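Side-chain contacts in sensor protein KdpD (PDB 4Y2F), which is the histidine kinase of a two-component system that senses potassium limitation and probably passes its phosphoryl group to a response regulator controlling potassium-uptake genes: residues 80-84 with 85-89; 107-110 with 111-114. One frame throughout, in Å; residues are numbered along the deposited sequence.

Contact 1 of 2, residues 80-84 with 85-89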
# COMPACT_ATOMS: atom_id res chain seq x y z
N ASP A 80 -5.79 -17.97 -17.40
CA ASP A 80 -6.44 -18.97 -18.24
C ASP A 80 -7.80 -18.51 -18.77
O ASP A 80 -8.47 -19.28 -19.46
CB ASP A 80 -6.57 -20.28 -17.49
CG ASP A 80 -5.22 -20.95 -17.26
OD1 ASP A 80 -4.32 -20.78 -18.11
OD2 ASP A 80 -5.06 -21.66 -16.24
N THR A 81 -8.21 -17.26 -18.50
CA THR A 81 -9.45 -16.67 -19.00
C THR A 81 -9.05 -15.57 -19.98
O THR A 81 -8.43 -14.58 -19.59
CB THR A 81 -10.22 -16.04 -17.83
OG1 THR A 81 -10.38 -17.00 -16.78
CG2 THR A 81 -11.60 -15.58 -18.28
N LEU A 82 -9.44 -15.70 -21.23
CA LEU A 82 -8.96 -14.81 -22.28
C LEU A 82 -7.43 -14.68 -22.25
O LEU A 82 -6.90 -13.56 -22.20
CB LEU A 82 -9.61 -13.44 -22.19
CG LEU A 82 -11.13 -13.30 -22.26
CD1 LEU A 82 -11.50 -11.83 -22.09
CD2 LEU A 82 -11.62 -13.83 -23.56
N PRO A 83 -6.69 -15.79 -22.31
CA PRO A 83 -5.23 -15.71 -22.27
C PRO A 83 -4.63 -14.99 -23.45
O PRO A 83 -3.49 -14.52 -23.36
CB PRO A 83 -4.79 -17.19 -22.26
CG PRO A 83 -5.93 -17.93 -22.86
CD PRO A 83 -7.15 -17.19 -22.36
N GLY A 84 -5.36 -14.88 -24.56
CA GLY A 84 -4.80 -14.35 -25.78
C GLY A 84 -5.03 -12.89 -26.04
O GLY A 84 -4.58 -12.38 -27.08
N VAL A 85 -5.75 -12.18 -25.18
CA VAL A 85 -6.02 -10.75 -25.40
C VAL A 85 -4.78 -9.91 -25.09
O VAL A 85 -3.93 -10.32 -24.29
CB VAL A 85 -7.26 -10.25 -24.63
CG1 VAL A 85 -8.50 -10.99 -25.12
CG2 VAL A 85 -7.09 -10.41 -23.13
N PRO A 86 -4.64 -8.73 -25.71
CA PRO A 86 -3.42 -7.93 -25.51
C PRO A 86 -3.50 -6.99 -24.31
O PRO A 86 -2.81 -5.96 -24.31
CB PRO A 86 -3.35 -7.12 -26.81
CG PRO A 86 -4.79 -6.87 -27.12
CD PRO A 86 -5.50 -8.18 -26.76
N TYR A 87 -4.29 -7.34 -23.30
CA TYR A 87 -4.42 -6.51 -22.11
C TYR A 87 -4.62 -7.42 -20.91
O TYR A 87 -4.93 -8.62 -21.04
CB TYR A 87 -5.60 -5.54 -22.22
CG TYR A 87 -6.93 -6.21 -22.55
CD1 TYR A 87 -7.70 -6.78 -21.56
CD2 TYR A 87 -7.38 -6.29 -23.87
CE1 TYR A 87 -8.91 -7.41 -21.85
CE2 TYR A 87 -8.58 -6.90 -24.17
CZ TYR A 87 -9.33 -7.48 -23.16
OH TYR A 87 -10.55 -8.11 -23.44
N GLN A 88 -4.43 -6.86 -19.72
CA GLN A 88 -4.76 -7.53 -18.47
C GLN A 88 -5.98 -6.88 -17.83
O GLN A 88 -6.17 -5.67 -17.93
CB GLN A 88 -3.60 -7.45 -17.49
CG GLN A 88 -2.32 -8.03 -18.02
CD GLN A 88 -1.28 -8.13 -16.94
OE1 GLN A 88 -0.61 -7.16 -16.65
NE2 GLN A 88 -1.18 -9.29 -16.30
N ILE A 89 -6.79 -7.70 -17.16
CA ILE A 89 -7.90 -7.23 -16.35
C ILE A 89 -7.55 -7.59 -14.91
O ILE A 89 -7.48 -8.78 -14.56
CB ILE A 89 -9.23 -7.87 -16.77
CG1 ILE A 89 -9.59 -7.45 -18.19
CG2 ILE A 89 -10.33 -7.45 -15.82
CD1 ILE A 89 -10.89 -8.09 -18.67
O HOH W 1 -2.07 -12.43 -24.42
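Leu82 and Val85, three residues apart, meet across a tight turn, CB of Leu82 lying 4.0 Å from CG1 of Val85. The other valine branch makes the closer contacts. CG2 of Val85 sits between its own backbone N and carbonyl carbon, and there it rests 3.3 Å from the carbonyl oxygen Leu82 O. The same methyl lies over the centre of the Tyr87 ring, with CG2 of Val85 3.6 Å above the ring plane, so a beta-branched residue meets the carbonyl and the aromatic face at once. At the far end of that ring, Tyr87 OH comes within 4.1 Å of CD1 of Leu82, the two side chains slanting past each other.

Here the chain makes a type I beta turn from Leu82 to Val85, in the loop of the GAF domain that joins strand 75-76 to its antiparallel neighbour, strand 88-94. Pro83 suits the second position because its ring holds phi at -64°, close to what the turn needs. Tyr87 is buried against Val103 and Glu105 of strand 97-106, while Leu82 reaches Ile64 of helix 62-71.

Polar links are few and mostly of the main chain. The turn is closed by Val85 N donating to Leu82 O at 3.5 Å, a weak bond by its length although nearly straight at 175°. A water adds a second tie, bridging two carbonyls two residues apart: it donates one hydrogen to Pro83 O at 2.7 Å and the other to Val85 O at 2.8 Å.

Contact 2 of 2, residues 107-110 with 111-114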
# COMPACT_ATOMS: atom_id res chain seq x y z
N GLY A 107 2.02 -1.02 -24.45
CA GLY A 107 2.56 -0.92 -25.80
C GLY A 107 3.31 -2.17 -26.21
O GLY A 107 3.33 -2.52 -27.40
N ASN A 108 3.91 -2.86 -25.24
CA ASN A 108 4.73 -4.04 -25.46
C ASN A 108 4.30 -5.06 -24.40
O ASN A 108 4.69 -4.95 -23.23
CB ASN A 108 6.20 -3.64 -25.34
CG ASN A 108 7.17 -4.79 -25.53
OD1 ASN A 108 6.77 -5.96 -25.58
ND2 ASN A 108 8.45 -4.46 -25.66
N LEU A 109 3.49 -6.04 -24.80
CA LEU A 109 2.98 -7.01 -23.84
C LEU A 109 4.09 -7.88 -23.24
O LEU A 109 4.04 -8.20 -22.05
CB LEU A 109 1.89 -7.85 -24.51
CG LEU A 109 1.11 -8.80 -23.61
CD1 LEU A 109 0.37 -8.12 -22.46
CD2 LEU A 109 0.13 -9.61 -24.50
N ARG A 110 5.12 -8.22 -24.03
CA ARG A 110 6.22 -9.01 -23.49
C ARG A 110 6.94 -8.27 -22.38
O ARG A 110 7.41 -8.90 -21.43
CB ARG A 110 7.21 -9.40 -24.59
CG ARG A 110 6.72 -10.47 -25.53
CD ARG A 110 7.75 -10.74 -26.61
NE ARG A 110 7.67 -9.77 -27.70
CZ ARG A 110 8.53 -8.77 -27.88
NH1 ARG A 110 9.54 -8.60 -27.04
NH2 ARG A 110 8.37 -7.95 -28.90
N GLN A 111 7.01 -6.94 -22.46
CA GLN A 111 7.64 -6.15 -21.42
C GLN A 111 6.77 -6.12 -20.16
O GLN A 111 7.27 -6.33 -19.05
CB GLN A 111 7.86 -4.74 -21.96
CG GLN A 111 8.49 -3.76 -20.97
CD GLN A 111 8.28 -2.31 -21.40
OE1 GLN A 111 7.16 -1.79 -21.34
NE2 GLN A 111 9.35 -1.66 -21.83
N LEU A 112 5.46 -5.90 -20.31
CA LEU A 112 4.58 -5.87 -19.15
C LEU A 112 4.56 -7.20 -18.42
O LEU A 112 4.45 -7.23 -17.19
CB LEU A 112 3.17 -5.50 -19.60
CG LEU A 112 2.13 -5.45 -18.47
CD1 LEU A 112 2.46 -4.33 -17.51
CD2 LEU A 112 0.74 -5.27 -19.03
N MET A 113 4.66 -8.30 -19.15
CA MET A 113 4.52 -9.63 -18.57
C MET A 113 5.82 -10.16 -17.97
O MET A 113 5.81 -11.27 -17.41
CB MET A 113 3.96 -10.61 -19.60
CG MET A 113 2.56 -10.22 -20.13
SD MET A 113 1.31 -9.80 -18.87
CE MET A 113 1.20 -11.36 -17.99
N ILE A 114 6.91 -9.40 -18.04
CA ILE A 114 8.11 -9.78 -17.29
C ILE A 114 7.72 -9.97 -15.82
O ILE A 114 7.05 -9.09 -15.24
CB ILE A 114 9.18 -8.68 -17.41
CG1 ILE A 114 9.73 -8.62 -18.85
CG2 ILE A 114 10.30 -8.90 -16.37
CD1 ILE A 114 10.66 -7.46 -19.09
O HOH W 2 4.72 -1.48 -22.76
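Asn108 O is gripped by two amides of the turn that follows. Leu112 N makes the sounder bond, 3.2 Å from Asn108 O with an N-H...O angle of 162° and in the carbonyl plane, whereas Gln111 N adds a weak, bent one. Gln111 N also gives a weak bond to the side-chain oxygen, lying 3.3 Å from Asn108 OD1. Asn108 is the N-cap residue of the single-turn helix 109-112, and asparagine suits the place, since a short side chain with CG anti to the backbone N (chi1 180°) carries its oxygen back to the amide of Gln111. The guanidinium of Arg110 turns one face over Asn108 OD1, while CB of Gln111 packs 3.6 Å from CG of Asn108. A leucine in place of Asn108 would probably leave Gln111 N with just its weak backbone partner and the first turn less firmly capped.

Farther out, the extended Gln111 chain reaches a water that donates to Gln111 OE1 at 2.8 Å and accepts from Asn108 N at 3.0 Å.

On another side of the turn, Met113 N donates to Leu109 O at 3.0 Å. The side chains of this pair run side by side in the same direction, CD1 of Leu109 lying 3.8 Å from CG of Met113, whose flexible thioether then bends away. Ile114 already stands at the N-cap of helix 115-142. With its side-chain oxygen OD1 facing the amide end of so short a helix, Asn108 probably offsets a little of the partial positive charge there, a modest effect given the weak capping bond.

Contact 1 ends where strand 88-94 begins, and contact 2 follows strand 97-106, the antiparallel neighbour of that strand; their centres are about 13 Å apart on the same side of the domain. They meet chiefly at Gln88, whose OE1 lies 3.3 Å from CD2 of Leu112 and whose NE2 lies 3.6 Å from CE of Met113. Just after the turn of contact 1, CA of Pro86 packs 4.1 Å from CD2 of Leu109. Gln118 of helix 115-142 connects both: its OE1 accepts from Gln88 NE2 and its NE2 donates to Leu112 O. One glutamine of the long helix thus ties the start of a sheet strand to the short helix.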